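PDB 2P25: glyoxalase family protein from Enterococcus faecalis, which is of unknown function but belongs to the glyoxalase/bleomycin resistance protein/dioxygenase superfamily, whose chains are built from paired beta-alpha-beta-beta-beta modules. Local coordinates for residues 77-82 against 120-125; 97-102 against 113-118; 5-10 against 51-56. All coordinates share one frame; numbering follows the deposited sequence.

Contact 1 (77-82 against 120-125); sequences LAFKVE and LPLELH
Glu-123 O is gripped twice by strand 73-80: Phe-79 N donates to it at 2.7 Å in an almost straight bond (174°), and Ala-78 CA, 3.4 Å from Glu-123 O, adds a CH···O contact. The parallel ladder runs on both ways from there. Glu-123 N binds Leu-77 O at 2.9 Å, His-125 N binds Phe-79 O with a more bent hydrogen bond (148°), and Val-81 N binds His-125 O. On the face carrying Leu-77 and Phe-79, the CD2 branch of Leu-122 lies 3.9 Å from Leu-77 CB and also nears the Phe-79 ring obliquely. Beyond the strand end Val-81 CG1 meets Leu-124 CD2 at 3.9 Å, under helix 84-93. The other face is polar: Glu-123 CB rests on Ala-78 CB (3.7 Å). Glu-123 CG is anti to the backbone N (chi1 -170°), and the extended chain carries OE2 to a hydrogen bond with His-8 NE2 of the second subunit, while His-125 NE2 binds Asp-104. The pair thus turns Val-81 and Leu-124 to the helix and Leu-77 and Phe-79 to apolar groups of the second subunit; Glu-123 and His-125, opposite, meet its histidines.

Contact 2 (97-102 against 113-118); sequences ETEPLR and FFFDPD
Glu-99 and Phe-113 share nearly the same first torsion, each with CG anti to its carbonyl carbon (chi1 -64° and -77°), and their side chains run side by side in one direction. Glu-99 is extended beyond CG, which lays its OE1 3.7 Å from Phe-113 CB and carries OE2 on to Phe-115, two residues along the strand. Glu-99 OE2 lies in the ring plane at the edge, 3.4 Å from Phe-115 CZ, where the rim hydrogens face the oxygen. Arg-102, bent at chi2, folds back to the same carboxylate: NH1 makes a salt bridge to Glu-99 OE1 at 2.9 Å, on the anti side, and NH2 adds a weak bond to that oxygen. Arg-102 NH2 also stands at the edge of the Phe-113 ring, 3.4 Å from Phe-113 CD2, so this approach is not a cation-pi contact; guanidinium and ring planes differ by 28°. Strand 110-115 belongs to the C-terminal sheet of this glyoxalase-family fold, and the loop after helix 84-93 is laid against it, just ahead of the short strand 102-103. The direct backbone tie is Glu-99 N to Phe-113 O, 3.0 Å and nearly straight. Further along, a water replaces direct pairing, donating to Glu-97 O at 2.7 Å and accepting from Phe-115 N at 2.9 Å. Glu-97 O also touches Phe-114 CB, and Thr-98 CG2 packs against that same CB, while Thr-98 OG1 is held by Asn-92. The Phe-114 ring leaves the loop for Leu-91 of helix 84-93 and Phe-22 of helix 16-26. Past the strand Asp-116 OD1 accepts from Asp-118 N, an Asx turn, and also from Leu-120 N.

Contact 3 (5-10 against 51-56); sequences EIHHVA and SQELEI
Glu-55 climbs the His-8 ring from its CB onward, between the parallel strands 52-58 and 6-13 of the N-terminal sheet of the glyoxalase-family fold. Glu-55 CB lies 3.8 Å from His-8 ND1; CG, anti to the backbone N (chi1 -171°), sends the extended chain obliquely across the imidazole; Glu-55 CD comes within 3.5 Å of His-8 CE1. At the tip the carboxylate divides its contacts: Glu-55 OE2 is 3.3 Å from His-8 CE1, while OE1 stands over one face of the ring, offset toward the rim, with the two planes 37° apart. This is a face approach of a carboxylate to an imidazole, and neither group has its main polar partner here. Glu-55 OE1 forms a salt bridge with Lys-44 of strand 42-49, and His-8 NE2 is hydrogen-bonded to Glu-123 of the second subunit. Strand 6-13 is the edge of this sheet within the chain, and His-8, Val-9 and Ala-10 pair antiparallel with a strand of the second subunit, so the sheet continues across the interface. Two backbone hydrogen bonds join the strands, Val-9 N to Glu-53 O at 3.2 Å and the straighter Glu-55 N to Val-9 O at 2.9 Å (172°). The polar face also carries Glu-53, whose CB packs on His-8 CB and sits 3.4 Å from His-7 O; its OE2 has a weak, long ion pair with Arg-33. Val-9 and Leu-54 share the other, apolar face, where Leu-54 CD1 approaches Val-9 CB. At the Ala-10 end, Glu-55 O takes a close CH···O contact from Ala-10 CA, 3.0 Å away.

In the fold
From the N terminus, strand 6-13 leads through helix 16-26 and the antiparallel strands 30-37 and 42-49 before strand 52-58 returns beside it; contact 3 closes that loop and the first sheet. Strand 73-80 then opens the second sheet, which contact 1 closes when strand 121-125 comes back to it. Contact 2 falls wholly within this second loop, folding the segment after helix 84-93 onto strand 110-115, neighbour of strand 121-125. Contacts 3 and 1 are thus in series, yet they touch through Leu-54 and Leu-77. Contacts 2 and 3 stay about 7 Å apart at their nearest atoms. All three reach the second subunit.

Contact 1 (77-82 against 120-125)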
loop_
_atom_site.group_PDB
_atom_site.type_symbol
_atom_site.label_atom_id
_atom_site.label_comp_id
_atom_site.label_asym_id
_atom_site.label_seq_id
_atom_site.Cartn_x
_atom_site.Cartn_y
_atom_site.Cartn_z
ATOM N N LEU A 77 -3.503 0.555 4.329
ATOM C CA LEU A 77 -4.309 0.683 3.131
ATOM C C LEU A 77 -5.694 1.076 3.605
ATOM O O LEU A 77 -6.159 0.532 4.596
ATOM C CB LEU A 77 -4.417 -0.681 2.444
ATOM C CG LEU A 77 -5.246 -0.822 1.189
ATOM C CD1 LEU A 77 -4.763 0.141 0.109
ATOM C CD2 LEU A 77 -5.093 -2.298 0.714
ATOM N N ALA A 78 -6.305 2.062 2.951
ATOM C CA ALA A 78 -7.608 2.567 3.399
ATOM C C ALA A 78 -8.650 2.326 2.337
ATOM O O ALA A 78 -8.395 2.609 1.159
ATOM C CB ALA A 78 -7.500 4.054 3.676
ATOM N N PHE A 79 -9.838 1.886 2.769
ATOM C CA PHE A 79 -10.963 1.668 1.874
ATOM C C PHE A 79 -11.995 2.794 2.025
ATOM O O PHE A 79 -12.317 3.189 3.144
ATOM C CB PHE A 79 -11.626 0.318 2.211
ATOM C CG PHE A 79 -10.739 -0.870 1.982
ATOM C CD1 PHE A 79 -10.580 -1.396 0.708
ATOM C CD2 PHE A 79 -10.068 -1.483 3.045
ATOM C CE1 PHE A 79 -9.739 -2.508 0.488
ATOM C CE2 PHE A 79 -9.256 -2.592 2.833
ATOM C CZ PHE A 79 -9.101 -3.108 1.541
ATOM N N LYS A 80 -12.517 3.307 0.908
ATOM C CA LYS A 80 -13.598 4.279 0.967
ATOM C C LYS A 80 -14.914 3.516 1.128
ATOM O O LYS A 80 -15.163 2.541 0.395
ATOM C CB LYS A 80 -13.679 5.150 -0.303
ATOM C CG LYS A 80 -14.587 6.394 -0.082
ATOM C CD LYS A 80 -14.663 7.316 -1.288
ATOM C CE LYS A 80 -15.752 8.348 -1.066
ATOM N NZ LYS A 80 -16.912 7.711 -0.347
ATOM N N VAL A 81 -15.709 3.929 2.111
ATOM C CA VAL A 81 -17.040 3.337 2.329
ATOM C C VAL A 81 -18.119 4.402 2.282
ATOM O O VAL A 81 -17.877 5.592 2.541
ATOM C CB VAL A 81 -17.127 2.513 3.670
ATOM C CG1 VAL A 81 -16.079 1.348 3.676
ATOM C CG2 VAL A 81 -16.893 3.402 4.868
ATOM N N GLU A 82 -19.332 3.965 1.948
ATOM C CA GLU A 82 -20.460 4.878 1.866
ATOM C C GLU A 82 -21.061 5.108 3.249
ATOM O O GLU A 82 -21.293 6.244 3.650
ATOM C CB GLU A 82 -21.514 4.312 0.913
ATOM C CG GLU A 82 -20.955 3.947 -0.464
ATOM C CD GLU A 82 -22.006 3.470 -1.482
ATOM O OE1 GLU A 82 -23.243 3.411 -1.170
ATOM O OE2 GLU A 82 -21.575 3.142 -2.623
ATOM N N LEU A 120 -1.738 -6.187 9.852
ATOM C CA LEU A 120 -1.676 -5.056 8.924
ATOM C C LEU A 120 -2.874 -4.156 9.176
ATOM O O LEU A 120 -4.009 -4.638 9.116
ATOM C CB LEU A 120 -1.713 -5.525 7.464
ATOM C CG LEU A 120 -1.670 -4.386 6.420
ATOM C CD1 LEU A 120 -0.414 -3.451 6.558
ATOM C CD2 LEU A 120 -1.755 -4.986 5.028
ATOM N N PRO A 121 -2.648 -2.862 9.486
ATOM C CA PRO A 121 -3.814 -1.966 9.629
ATOM C C PRO A 121 -4.512 -1.703 8.305
ATOM O O PRO A 121 -3.871 -1.351 7.286
ATOM C CB PRO A 121 -3.207 -0.655 10.192
ATOM C CG PRO A 121 -1.807 -1.059 10.697
ATOM C CD PRO A 121 -1.381 -2.168 9.775
ATOM N N LEU A 122 -5.840 -1.845 8.332
ATOM C CA LEU A 122 -6.677 -1.588 7.177
ATOM C C LEU A 122 -7.715 -0.588 7.641
ATOM O O LEU A 122 -8.428 -0.825 8.628
ATOM C CB LEU A 122 -7.325 -2.883 6.679
ATOM C CG LEU A 122 -6.308 -3.944 6.208
ATOM C CD1 LEU A 122 -7.016 -5.285 5.939
ATOM C CD2 LEU A 122 -5.642 -3.420 4.908
ATOM N N GLU A 123 -7.779 0.545 6.955
ATOM C CA GLU A 123 -8.686 1.607 7.382
ATOM C C GLU A 123 -10.000 1.596 6.601
ATOM O O GLU A 123 -10.007 1.311 5.405
ATOM C CB GLU A 123 -7.974 2.926 7.206
ATOM C CG GLU A 123 -8.655 4.139 7.811
ATOM C CD GLU A 123 -7.964 5.416 7.381
ATOM O OE1 GLU A 123 -6.793 5.613 7.740
ATOM O OE2 GLU A 123 -8.554 6.210 6.637
ATOM N N LEU A 124 -11.090 1.960 7.280
ATOM C CA LEU A 124 -12.352 2.320 6.629
ATOM C C LEU A 124 -12.527 3.818 6.783
ATOM O O LEU A 124 -12.343 4.366 7.882
ATOM C CB LEU A 124 -13.520 1.602 7.317
ATOM C CG LEU A 124 -13.540 0.071 7.364
ATOM C CD1 LEU A 124 -14.767 -0.429 8.151
ATOM C CD2 LEU A 124 -13.522 -0.500 5.958
ATOM N N HIS A 125 -12.868 4.493 5.683
ATOM C CA HIS A 125 -12.992 5.936 5.700
ATOM C C HIS A 125 -14.172 6.365 4.838
ATOM O O HIS A 125 -14.282 5.935 3.693
ATOM C CB HIS A 125 -11.692 6.537 5.139
ATOM C CG HIS A 125 -11.477 7.973 5.482
ATOM N ND1 HIS A 125 -12.305 8.981 5.038
ATOM C CD2 HIS A 125 -10.495 8.577 6.194
ATOM C CE1 HIS A 125 -11.853 10.145 5.475
ATOM N NE2 HIS A 125 -10.755 9.928 6.178
#

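Contact 2 (97-102 against 113-118)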
loop_
_atom_site.group_PDB
_atom_site.type_symbol
_atom_site.label_atom_id
_atom_site.label_comp_id
_atom_site.label_asym_id
_atom_site.label_seq_id
_atom_site.Cartn_x
_atom_site.Cartn_y
_atom_site.Cartn_z
ATOM N N GLU A 97 -12.564 -7.817 14.374
ATOM C CA GLU A 97 -12.708 -6.686 15.297
ATOM C C GLU A 97 -12.376 -5.338 14.668
ATOM O O GLU A 97 -11.529 -5.245 13.783
ATOM C CB GLU A 97 -11.852 -6.907 16.535
ATOM C CG GLU A 97 -12.278 -8.113 17.315
ATOM C CD GLU A 97 -11.681 -8.115 18.710
ATOM O OE1 GLU A 97 -12.010 -7.194 19.489
ATOM O OE2 GLU A 97 -10.869 -9.020 19.010
ATOM N N THR A 98 -13.086 -4.302 15.111
ATOM C CA THR A 98 -12.850 -2.955 14.621
ATOM C C THR A 98 -12.602 -2.052 15.814
ATOM O O THR A 98 -13.174 -2.270 16.904
ATOM C CB THR A 98 -14.046 -2.429 13.774
ATOM O OG1 THR A 98 -15.277 -2.722 14.434
ATOM C CG2 THR A 98 -14.060 -3.085 12.386
ATOM N N GLU A 99 -11.713 -1.080 15.632
ATOM C CA GLU A 99 -11.507 -0.021 16.627
ATOM C C GLU A 99 -12.761 0.855 16.758
ATOM O O GLU A 99 -13.579 0.928 15.831
ATOM C CB GLU A 99 -10.314 0.861 16.269
ATOM C CG GLU A 99 -8.982 0.125 16.270
ATOM C CD GLU A 99 -7.837 1.050 15.991
ATOM O OE1 GLU A 99 -8.067 2.171 15.476
ATOM O OE2 GLU A 99 -6.693 0.650 16.269
ATOM N N PRO A 100 -12.935 1.513 17.925
ATOM C CA PRO A 100 -14.073 2.437 18.044
ATOM C C PRO A 100 -14.056 3.490 16.926
ATOM O O PRO A 100 -13.002 3.947 16.500
ATOM C CB PRO A 100 -13.842 3.128 19.394
ATOM C CG PRO A 100 -12.961 2.176 20.159
ATOM C CD PRO A 100 -12.146 1.425 19.166
ATOM N N LEU A 101 -15.249 3.865 16.484
ATOM C CA LEU A 101 -15.429 4.826 15.416
ATOM C C LEU A 101 -14.934 6.191 15.892
ATOM O O LEU A 101 -15.149 6.570 17.041
ATOM C CB LEU A 101 -16.928 4.884 15.106
ATOM C CG LEU A 101 -17.495 5.383 13.800
ATOM C CD1 LEU A 101 -16.809 4.750 12.598
ATOM C CD2 LEU A 101 -19.018 5.130 13.805
ATOM N N ARG A 102 -14.258 6.917 15.018
ATOM C CA ARG A 102 -13.928 8.319 15.293
ATOM C C ARG A 102 -13.999 9.144 14.021
ATOM O O ARG A 102 -14.338 8.628 12.970
ATOM C CB ARG A 102 -12.547 8.434 15.905
ATOM C CG ARG A 102 -11.454 7.782 15.083
ATOM C CD ARG A 102 -10.505 7.157 16.042
ATOM N NE ARG A 102 -9.266 6.704 15.435
ATOM C CZ ARG A 102 -9.000 5.443 15.114
ATOM N NH1 ARG A 102 -9.904 4.468 15.294
ATOM N NH2 ARG A 102 -7.816 5.166 14.602
ATOM N N PHE A 113 -10.273 1.454 12.018
ATOM C CA PHE A 113 -9.320 0.452 11.540
ATOM C C PHE A 113 -9.740 -0.941 11.953
ATOM O O PHE A 113 -10.339 -1.154 13.016
ATOM C CB PHE A 113 -7.921 0.679 12.134
ATOM C CG PHE A 113 -7.145 1.799 11.500
ATOM C CD1 PHE A 113 -6.291 1.546 10.426
ATOM C CD2 PHE A 113 -7.283 3.100 11.967
ATOM C CE1 PHE A 113 -5.549 2.595 9.843
ATOM C CE2 PHE A 113 -6.549 4.163 11.394
ATOM C CZ PHE A 113 -5.704 3.919 10.332
ATOM N N PHE A 114 -9.429 -1.894 11.083
ATOM C CA PHE A 114 -9.412 -3.302 11.429
ATOM C C PHE A 114 -8.041 -3.819 10.984
ATOM O O PHE A 114 -7.237 -3.041 10.472
ATOM C CB PHE A 114 -10.586 -4.080 10.805
ATOM C CG PHE A 114 -10.616 -4.084 9.291
ATOM C CD1 PHE A 114 -10.335 -5.268 8.584
ATOM C CD2 PHE A 114 -10.987 -2.942 8.583
ATOM C CE1 PHE A 114 -10.389 -5.305 7.192
ATOM C CE2 PHE A 114 -11.026 -2.963 7.191
ATOM C CZ PHE A 114 -10.747 -4.147 6.500
ATOM N N PHE A 115 -7.746 -5.095 11.221
ATOM C CA PHE A 115 -6.382 -5.591 11.008
ATOM C C PHE A 115 -6.450 -6.926 10.357
ATOM O O PHE A 115 -7.346 -7.723 10.638
ATOM C CB PHE A 115 -5.648 -5.685 12.356
ATOM C CG PHE A 115 -5.554 -4.364 13.041
ATOM C CD1 PHE A 115 -4.478 -3.522 12.789
ATOM C CD2 PHE A 115 -6.586 -3.918 13.896
ATOM C CE1 PHE A 115 -4.424 -2.252 13.379
ATOM C CE2 PHE A 115 -6.535 -2.659 14.473
ATOM C CZ PHE A 115 -5.461 -1.831 14.221
ATOM N N ASP A 116 -5.501 -7.157 9.450
ATOM C CA ASP A 116 -5.400 -8.465 8.793
ATOM C C ASP A 116 -4.794 -9.494 9.767
ATOM O O ASP A 116 -4.435 -9.146 10.903
ATOM C CB ASP A 116 -4.744 -8.327 7.390
ATOM C CG ASP A 116 -3.219 -8.607 7.376
ATOM O OD1 ASP A 116 -2.573 -8.664 8.420
ATOM O OD2 ASP A 116 -2.693 -8.777 6.249
ATOM N N PRO A 117 -4.756 -10.773 9.375
ATOM C CA PRO A 117 -4.317 -11.825 10.285
ATOM C C PRO A 117 -2.907 -11.618 10.836
ATOM O O PRO A 117 -2.567 -12.219 11.878
ATOM C CB PRO A 117 -4.372 -13.094 9.410
ATOM C CG PRO A 117 -5.538 -12.763 8.413
ATOM C CD PRO A 117 -5.248 -11.311 8.085
ATOM N N ASP A 118 -2.077 -10.869 10.103
ATOM C CA ASP A 118 -0.703 -10.536 10.531
ATOM C C ASP A 118 -0.588 -9.115 11.096
ATOM O O ASP A 118 0.523 -8.576 11.278
ATOM C CB ASP A 118 0.272 -10.749 9.371
ATOM C CG ASP A 118 0.380 -12.200 9.000
ATOM O OD1 ASP A 118 0.677 -13.033 9.891
ATOM O OD2 ASP A 118 0.119 -12.503 7.847
HETATM O O HOH W 1 -9.289 -6.668 13.138
#

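Contact 3 (5-10 against 51-56)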
loop_
_atom_site.group_PDB
_atom_site.type_symbol
_atom_site.label_atom_id
_atom_site.label_comp_id
_atom_site.label_asym_id
_atom_site.label_seq_id
_atom_site.Cartn_x
_atom_site.Cartn_y
_atom_site.Cartn_z
ATOM N N GLU A 5 -2.503 5.915 -11.862
ATOM C CA GLU A 5 -3.280 4.669 -11.760
ATOM C C GLU A 5 -2.503 3.564 -11.042
ATOM O O GLU A 5 -1.406 3.201 -11.462
ATOM C CB GLU A 5 -3.723 4.187 -13.154
ATOM C CG GLU A 5 -4.625 2.960 -13.145
ATOM C CD GLU A 5 -4.992 2.454 -14.547
ATOM O OE1 GLU A 5 -4.713 3.157 -15.557
ATOM O OE2 GLU A 5 -5.565 1.339 -14.630
ATOM N N ILE A 6 -3.087 3.034 -9.970
ATOM C CA ILE A 6 -2.516 1.892 -9.256
ATOM C C ILE A 6 -2.799 0.574 -9.988
ATOM O O ILE A 6 -3.967 0.264 -10.312
ATOM C CB ILE A 6 -3.047 1.825 -7.818
ATOM C CG1 ILE A 6 -2.663 3.100 -7.060
ATOM C CG2 ILE A 6 -2.502 0.560 -7.088
ATOM C CD1 ILE A 6 -3.228 3.149 -5.627
ATOM N N HIS A 7 -1.738 -0.186 -10.272
ATOM C CA HIS A 7 -1.875 -1.529 -10.845
ATOM C C HIS A 7 -2.254 -2.493 -9.727
ATOM O O HIS A 7 -3.190 -3.272 -9.853
ATOM C CB HIS A 7 -0.562 -1.957 -11.547
ATOM C CG HIS A 7 -0.628 -3.301 -12.213
ATOM N ND1 HIS A 7 -0.414 -4.479 -11.530
ATOM C CD2 HIS A 7 -0.864 -3.655 -13.504
ATOM C CE1 HIS A 7 -0.517 -5.501 -12.361
ATOM N NE2 HIS A 7 -0.796 -5.028 -13.567
ATOM N N HIS A 8 -1.540 -2.412 -8.613
ATOM C CA HIS A 8 -1.842 -3.251 -7.454
ATOM C C HIS A 8 -1.108 -2.737 -6.231
ATOM O O HIS A 8 -0.187 -1.904 -6.330
ATOM C CB HIS A 8 -1.480 -4.728 -7.710
ATOM C CG HIS A 8 -0.024 -4.984 -7.987
ATOM N ND1 HIS A 8 0.899 -5.233 -6.996
ATOM C CD2 HIS A 8 0.650 -5.074 -9.157
ATOM C CE1 HIS A 8 2.089 -5.439 -7.539
ATOM N NE2 HIS A 8 1.964 -5.352 -8.852
ATOM N N VAL A 9 -1.485 -3.279 -5.082
ATOM C CA VAL A 9 -0.768 -3.085 -3.843
ATOM C C VAL A 9 -0.323 -4.499 -3.434
ATOM O O VAL A 9 -1.086 -5.442 -3.607
ATOM C CB VAL A 9 -1.701 -2.480 -2.792
ATOM C CG1 VAL A 9 -1.085 -2.504 -1.429
ATOM C CG2 VAL A 9 -2.036 -1.026 -3.161
ATOM N N ALA A 10 0.920 -4.654 -2.990
ATOM C CA ALA A 10 1.449 -5.979 -2.552
ATOM C C ALA A 10 1.554 -6.070 -1.034
ATOM O O ALA A 10 1.920 -5.100 -0.360
ATOM C CB ALA A 10 2.823 -6.224 -3.155
ATOM N N SER A 51 -11.800 -3.293 -9.877
ATOM C CA SER A 51 -10.714 -2.921 -10.772
ATOM C C SER A 51 -9.446 -2.866 -9.939
ATOM O O SER A 51 -8.365 -2.578 -10.430
ATOM C CB SER A 51 -11.006 -1.575 -11.446
ATOM O OG SER A 51 -10.806 -0.493 -10.547
ATOM N N GLN A 52 -9.617 -3.171 -8.657
ATOM C CA GLN A 52 -8.564 -3.200 -7.681
ATOM C C GLN A 52 -7.812 -4.542 -7.753
ATOM O O GLN A 52 -8.432 -5.585 -7.933
ATOM C CB GLN A 52 -9.204 -3.027 -6.315
ATOM C CG GLN A 52 -8.247 -2.642 -5.239
ATOM C CD GLN A 52 -8.791 -2.952 -3.877
ATOM O OE1 GLN A 52 -10.001 -2.850 -3.645
ATOM N NE2 GLN A 52 -7.909 -3.323 -2.957
ATOM N N GLU A 53 -6.488 -4.512 -7.627
ATOM C CA GLU A 53 -5.725 -5.760 -7.540
ATOM C C GLU A 53 -4.839 -5.795 -6.305
ATOM O O GLU A 53 -4.224 -4.789 -5.923
ATOM C CB GLU A 53 -4.909 -5.980 -8.805
ATOM C CG GLU A 53 -4.177 -7.312 -8.871
ATOM C CD GLU A 53 -3.837 -7.721 -10.314
ATOM O OE1 GLU A 53 -4.552 -7.301 -11.254
ATOM O OE2 GLU A 53 -2.852 -8.471 -10.497
ATOM N N LEU A 54 -4.800 -6.959 -5.673
ATOM C CA LEU A 54 -4.015 -7.133 -4.465
ATOM C C LEU A 54 -3.100 -8.319 -4.693
ATOM O O LEU A 54 -3.568 -9.389 -5.081
ATOM C CB LEU A 54 -4.974 -7.397 -3.298
ATOM C CG LEU A 54 -4.720 -6.906 -1.903
ATOM C CD1 LEU A 54 -4.636 -5.366 -1.871
ATOM C CD2 LEU A 54 -5.848 -7.442 -1.037
ATOM N N GLU A 55 -1.800 -8.128 -4.517
ATOM C CA GLU A 55 -0.811 -9.191 -4.673
ATOM C C GLU A 55 -0.287 -9.615 -3.315
ATOM O O GLU A 55 0.292 -8.796 -2.607
ATOM C CB GLU A 55 0.326 -8.638 -5.485
ATOM C CG GLU A 55 1.355 -9.576 -5.944
ATOM C CD GLU A 55 2.128 -8.957 -7.087
ATOM O OE1 GLU A 55 1.605 -8.913 -8.239
ATOM O OE2 GLU A 55 3.237 -8.490 -6.819
ATOM N N ILE A 56 -0.454 -10.882 -2.967
ATOM C CA ILE A 56 -0.065 -11.331 -1.634
ATOM C C ILE A 56 1.032 -12.365 -1.754
ATOM O O ILE A 56 0.866 -13.363 -2.475
ATOM C CB ILE A 56 -1.257 -11.893 -0.841
ATOM C CG1 ILE A 56 -2.448 -10.920 -0.924
ATOM C CG2 ILE A 56 -0.828 -12.191 0.601
ATOM C CD1 ILE A 56 -3.624 -11.296 -0.083
#